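Local atomic coordinates of nitrogenase molybdenum-iron protein beta chain (PDB entry 4WES), a protein that forms, with the alpha chain, the nitrogenase component that reduces dinitrogen to ammonia and holds an [8Fe-7S] cluster at their shared interface. Residues Thr5-Val10 with Ile381-Val386; Glu323-Ser328 with Gln351-Ala356. All coordinates share one frame; numbering follows the deposited sequence. Where two conformers were deposited one is given.

Contact 1 (Thr5-Val10 with Ile381-Val386)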
loop_
_atom_site.group_PDB
_atom_site.type_symbol
_atom_site.label_atom_id
_atom_site.label_comp_id
_atom_site.label_asym_id
_atom_site.label_seq_id
_atom_site.Cartn_x
_atom_site.Cartn_y
_atom_site.Cartn_z
ATOM N N THR B 5 -11.281 -25.717 -6.573
ATOM C CA THR B 5 -10.643 -26.118 -5.334
ATOM C C THR B 5 -11.706 -26.422 -4.269
ATOM O O THR B 5 -12.409 -25.502 -3.848
ATOM C CB THR B 5 -9.714 -25.002 -4.837
ATOM O OG1 THR B 5 -8.773 -24.748 -5.876
ATOM C CG2 THR B 5 -9.005 -25.440 -3.569
ATOM N N PRO B 6 -11.830 -27.690 -3.847
ATOM C CA PRO B 6 -12.897 -27.981 -2.892
ATOM C C PRO B 6 -12.470 -27.732 -1.471
ATOM O O PRO B 6 -11.281 -27.665 -1.158
ATOM C CB PRO B 6 -13.153 -29.467 -3.101
ATOM C CG PRO B 6 -11.936 -30.045 -3.694
ATOM C CD PRO B 6 -11.108 -28.899 -4.279
ATOM N N LYS B 7 -13.468 -27.629 -0.595
ATOM C CA LYS B 7 -13.196 -27.528 0.827
ATOM C C LYS B 7 -12.636 -28.834 1.403
ATOM O O LYS B 7 -11.810 -28.827 2.280
ATOM C CB LYS B 7 -14.497 -27.161 1.535
ATOM C CG LYS B 7 -14.366 -26.961 3.031
ATOM C CD LYS B 7 -15.658 -26.507 3.652
ATOM C CE LYS B 7 -15.508 -26.406 5.164
ATOM N NZ LYS B 7 -16.783 -26.033 5.816
ATOM N N GLU B 8 -13.135 -29.967 0.919
ATOM C CA GLU B 8 -12.727 -31.256 1.476
ATOM C C GLU B 8 -11.277 -31.571 1.106
ATOM O O GLU B 8 -10.917 -31.681 -0.070
ATOM C CB GLU B 8 -13.683 -32.341 1.003
ATOM C CG GLU B 8 -15.153 -32.086 1.340
ATOM C CD GLU B 8 -15.899 -30.885 0.680
ATOM O OE1 GLU B 8 -15.611 -30.464 -0.511
ATOM O OE2 GLU B 8 -16.859 -30.395 1.382
ATOM N N ILE B 9 -10.443 -31.673 2.117
ATOM C CA ILE B 9 -9.005 -31.702 1.932
ATOM C C ILE B 9 -8.604 -33.030 1.341
ATOM O O ILE B 9 -9.110 -34.091 1.746
ATOM C CB ILE B 9 -8.254 -31.407 3.243
ATOM C CG1 ILE B 9 -8.324 -29.901 3.618
ATOM C CG2 ILE B 9 -6.801 -31.824 3.133
ATOM C CD1 ILE B 9 -8.078 -29.653 5.094
ATOM N N VAL B 10 -7.728 -32.978 0.345
ATOM C CA VAL B 10 -7.174 -34.175 -0.284
ATOM C C VAL B 10 -5.702 -34.188 0.018
ATOM O O VAL B 10 -4.984 -33.175 -0.175
ATOM C CB VAL B 10 -7.381 -34.195 -1.822
ATOM C CG1 VAL B 10 -6.789 -35.458 -2.452
ATOM C CG2 VAL B 10 -8.858 -34.030 -2.183
ATOM N N ILE B 381 -7.492 -22.839 4.193
ATOM C CA ILE B 381 -8.210 -21.595 4.444
ATOM C C ILE B 381 -9.713 -21.788 4.370
ATOM O O ILE B 381 -10.456 -21.203 5.142
ATOM C CB ILE B 381 -7.712 -20.506 3.491
ATOM C CG1 ILE B 381 -6.308 -20.061 3.910
ATOM C CG2 ILE B 381 -8.651 -19.331 3.436
ATOM C CD1 ILE B 381 -5.578 -19.230 2.866
ATOM N N LYS B 382 -10.160 -22.638 3.438
ATOM C CA LYS B 382 -11.594 -22.905 3.349
ATOM C C LYS B 382 -12.167 -23.598 4.586
ATOM O O LYS B 382 -13.378 -23.528 4.839
ATOM C CB LYS B 382 -11.907 -23.762 2.120
ATOM C CG LYS B 382 -11.689 -23.046 0.804
ATOM C CD LYS B 382 -11.901 -23.992 -0.364
ATOM C CE LYS B 382 -11.830 -23.236 -1.664
ATOM N NZ LYS B 382 -12.920 -22.217 -1.754
ATOM N N ASN B 383 -11.303 -24.298 5.317
ATOM C CA ASN B 383 -11.709 -24.952 6.555
ATOM C C ASN B 383 -11.586 -24.083 7.786
ATOM O O ASN B 383 -12.408 -24.202 8.693
ATOM C CB ASN B 383 -10.955 -26.261 6.710
ATOM C CG ASN B 383 -11.478 -27.315 5.761
ATOM O OD1 ASN B 383 -12.407 -28.030 6.103
ATOM N ND2 ASN B 383 -10.911 -27.401 4.574
ATOM N N GLU B 384 -10.579 -23.215 7.833
ATOM C CA GLU B 384 -10.487 -22.213 8.895
ATOM C C GLU B 384 -9.767 -20.999 8.283
ATOM O O GLU B 384 -8.627 -21.112 7.813
ATOM C CB GLU B 384 -9.722 -22.728 10.116
ATOM C CG GLU B 384 -9.635 -21.670 11.204
ATOM C CD GLU B 384 -8.818 -22.078 12.410
ATOM O OE1 GLU B 384 -8.385 -23.267 12.491
ATOM O OE2 GLU B 384 -8.560 -21.188 13.278
ATOM N N GLY B 385 -10.458 -19.873 8.253
ATOM C CA GLY B 385 -9.957 -18.694 7.599
ATOM C C GLY B 385 -8.787 -18.050 8.311
ATOM O O GLY B 385 -8.489 -18.336 9.455
ATOM N N VAL B 386 -8.194 -17.077 7.617
ATOM C CA VAL B 386 -7.089 -16.283 8.148
ATOM C C VAL B 386 -7.345 -14.810 7.949
ATOM O O VAL B 386 -8.288 -14.415 7.269
ATOM C CB VAL B 386 -5.739 -16.677 7.515
ATOM C CG1 VAL B 386 -5.392 -18.132 7.830
ATOM C CG2 VAL B 386 -5.738 -16.451 6.012
#
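Lys7 and Ile9, in the N-terminal arm of the beta chain, lie against Lys382 and Asn383 of helix 374-383, a surface contact that brings the start of the chain onto a late helix. A single hydrogen bond spans the two segments, from Asn383 ND2 to Lys7 O (2.8 Å, N-H...O angle 160°). Lys7 O lies close to the amide plane of Asn383, and the donor is tilted 19° from the carbonyl plane. The same ND2 is hydrogen-bonded to Gln379 O one turn back, so two bonds fix the rotation of the amide. The extended chain of Lys7 runs past that amide, its CE 3.6 Å from Asn383 OD1, while Ile9 CD1 lies 3.7 Å from Asn383 ND2. Lys382 meets the arm further back: its aliphatic part passes Pro6 and Thr5, with CE 3.2 Å from Thr5 O. A bend at the last torsion (chi4 -63°) takes NZ off to a salt bridge with Glu402. Thr5 OG1 is hydrogen-bonded to Tyr104 OH of the alpha chain, and Gln379 NE2 donates to Pro6 O. The helix thus meets the arm in two ways, its amide groups bonded to backbone carbonyls and the aliphatic chains of the two lysines packed beside them.

Contact 2 (Glu323-Ser328 with Gln351-Ala356); sequences EIIALS and QKEIDA
Ile354 reaches across to Ile325 and Ser328 between two neighbouring helices of a Rossmann-like alpha/beta domain. Helix 321-333 follows strand 314-318 and helix 348-360 follows strand 337-343, so the pair belongs to successive beta-alpha-beta crossovers of one parallel sheet. Their axes are nearly parallel, 5° apart, and approach to 9.9 Å, close enough for side chains to meet between them.

CB of Ile354 is still too distant to touch the other helix, and CG2 turns off beside it. CG1, beside the backbone N (chi1 -63°), turns toward the other helix. The second torsion (chi2 -59°) carries CD1 onward, and this methyl makes the real contact: it lies 3.6 Å from Ser328 OG, 3.7 Å from Ser328 CB, 3.9 Å from Ile325 CA and 4.2 Å from Ile325 CG1. The methyl thus sits against the backbone and CG1 of Ile325 and the short side chain of Ser328. On the sheet side Ile354 also packs on Val341 and Val368.

The second touch is looser. Ile325 CG2 lies 4.2 Å from Glu353 CB, the two side chains crossing at a slant. Beyond CB the Glu353 chain bends, and its OE1 forms a salt bridge with Arg265, whose side chain also packs on Ile325; the aliphatic base of the glutamate closes the apolar seam while its charge is paired elsewhere.

No hydrogen bond joins the two segments. The buried hydroxyl beside the methyl is satisfied within its own helix: Ser328 OG donates to Ile324 O at 2.8 Å, reaching that carbonyl from the face opposite to the one used by Ser328 N.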
loop_
_atom_site.group_PDB
_atom_site.type_symbol
_atom_site.label_atom_id
_atom_site.label_comp_id
_atom_site.label_asym_id
_atom_site.label_seq_id
_atom_site.Cartn_x
_atom_site.Cartn_y
_atom_site.Cartn_z
ATOM N N GLU B 323 13.629 -17.258 4.075
ATOM C CA GLU B 323 12.822 -16.060 4.284
ATOM C C GLU B 323 11.578 -16.337 5.112
ATOM O O GLU B 323 11.185 -15.523 5.950
ATOM C CB GLU B 323 12.413 -15.451 2.890
ATOM C CG GLU B 323 11.439 -16.318 2.066
ATOM C CD GLU B 323 11.040 -15.856 0.626
ATOM O OE1 GLU B 323 11.700 -14.839 0.204
ATOM O OE2 GLU B 323 9.978 -16.453 0.004
ATOM N N ILE B 324 10.957 -17.496 4.899
ATOM C CA ILE B 324 9.718 -17.809 5.625
ATOM C C ILE B 324 9.996 -18.226 7.079
ATOM O O ILE B 324 9.210 -17.922 7.956
ATOM C CB ILE B 324 8.869 -18.845 4.857
ATOM C CG1 ILE B 324 8.389 -18.282 3.523
ATOM C CG2 ILE B 324 7.694 -19.329 5.694
ATOM C CD1 ILE B 324 7.456 -17.072 3.633
ATOM N N ILE B 325 11.138 -18.876 7.343
ATOM C CA ILE B 325 11.497 -19.112 8.723
ATOM C C ILE B 325 11.602 -17.791 9.479
ATOM O O ILE B 325 11.057 -17.630 10.557
ATOM C CB ILE B 325 12.810 -19.917 8.811
ATOM C CG1 ILE B 325 12.581 -21.374 8.361
ATOM C CG2 ILE B 325 13.401 -19.881 10.230
ATOM C CD1 ILE B 325 13.870 -22.089 8.036
ATOM N N ALA B 326 12.383 -16.854 8.919
ATOM C CA ALA B 326 12.599 -15.594 9.624
ATOM C C ALA B 326 11.310 -14.746 9.702
ATOM O O ALA B 326 11.017 -14.150 10.749
ATOM C CB ALA B 326 13.712 -14.830 8.951
ATOM N N LEU B 327 10.530 -14.711 8.610
ATOM C CA LEU B 327 9.278 -13.953 8.639
ATOM C C LEU B 327 8.319 -14.562 9.643
ATOM O O LEU B 327 7.597 -13.818 10.320
ATOM C CB LEU B 327 8.668 -13.861 7.248
ATOM C CG LEU B 327 7.344 -13.114 7.162
ATOM C CD1 LEU B 327 7.508 -11.685 7.638
ATOM C CD2 LEU B 327 6.821 -13.164 5.737
ATOM N N SER B 328 8.255 -15.887 9.724
ATOM C CA SER B 328 7.379 -16.507 10.714
ATOM C C SER B 328 7.739 -16.108 12.124
ATOM O O SER B 328 6.876 -15.834 12.965
ATOM C CB SER B 328 7.418 -18.033 10.562
ATOM O OG SER B 328 6.827 -18.453 9.337
ATOM N N GLN B 351 10.688 -27.442 8.757
ATOM C CA GLN B 351 9.722 -28.014 9.672
ATOM C C GLN B 351 10.172 -27.894 11.125
ATOM O O GLN B 351 9.411 -27.482 11.998
ATOM C CB GLN B 351 9.548 -29.492 9.342
ATOM C CG GLN B 351 8.427 -30.155 10.090
ATOM C CD GLN B 351 7.106 -29.985 9.375
ATOM O OE1 GLN B 351 7.009 -30.216 8.166
ATOM N NE2 GLN B 351 6.094 -29.560 10.101
ATOM N N LYS B 352 11.414 -28.273 11.367
ATOM C CA LYS B 352 11.936 -28.225 12.726
ATOM C C LYS B 352 11.951 -26.807 13.282
ATOM O O LYS B 352 11.540 -26.584 14.425
ATOM C CB LYS B 352 13.343 -28.808 12.765
ATOM C CG LYS B 352 13.373 -30.314 12.623
ATOM C CD LYS B 352 14.804 -30.824 12.590
ATOM C CE LYS B 352 14.909 -32.259 12.109
ATOM N NZ LYS B 352 16.329 -32.552 11.780
ATOM N N GLU B 353 12.428 -25.844 12.491
ATOM C CA GLU B 353 12.542 -24.483 12.984
ATOM C C GLU B 353 11.183 -23.843 13.232
ATOM O O GLU B 353 10.996 -23.151 14.229
ATOM C CB GLU B 353 13.379 -23.636 12.043
ATOM C CG GLU B 353 14.795 -24.114 11.901
ATOM C CD GLU B 353 15.580 -23.903 13.141
ATOM O OE1 GLU B 353 15.636 -22.750 13.630
ATOM O OE2 GLU B 353 16.165 -24.895 13.617
ATOM N N ILE B 354 10.244 -24.024 12.318
ATOM C CA ILE B 354 8.899 -23.457 12.445
ATOM C C ILE B 354 8.182 -24.097 13.633
ATOM O O ILE B 354 7.582 -23.433 14.481
ATOM C CB ILE B 354 8.025 -23.676 11.165
ATOM C CG1 ILE B 354 8.560 -22.982 9.901
ATOM C CG2 ILE B 354 6.604 -23.200 11.420
ATOM C CD1 ILE B 354 8.708 -21.469 9.992
ATOM N N ASP B 355 8.229 -25.424 13.693
ATOM C CA ASP B 355 7.589 -26.104 14.804
ATOM C C ASP B 355 8.139 -25.605 16.138
ATOM O O ASP B 355 7.388 -25.404 17.105
ATOM C CB ASP B 355 7.761 -27.619 14.714
ATOM C CG ASP B 355 6.871 -28.289 13.669
ATOM O OD1 ASP B 355 5.938 -27.669 13.142
ATOM O OD2 ASP B 355 7.099 -29.513 13.423
ATOM N N ALA B 356 9.461 -25.436 16.194
ATOM C CA ALA B 356 10.079 -25.021 17.448
ATOM C C ALA B 356 9.660 -23.614 17.871
ATOM O O ALA B 356 9.402 -23.381 19.066
ATOM C CB ALA B 356 11.599 -25.102 17.349
#

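How the contacts relate
The helices of contact 1 and contact 2 flank the same five-stranded parallel sheet. Helix 374-383 reaches strand 337-343 through Ile381 on Tyr340, whereas helices 321-333 and 348-360 pack on Val341, the next residue, consistent with helices on opposite faces of the sheet. The centres of the two contacts are about 23 Å apart and their nearest atoms about 12 Å, so the two do not touch. Contact 2 lies inside, its centre about 16 Å from the centre of the chain; contact 1 lies at the surface, at about 29 Å. Along the sequence, contact 2 is nested within the long loop closed by contact 1. Neither includes a ligand of the [8Fe-7S] cluster or an iron site.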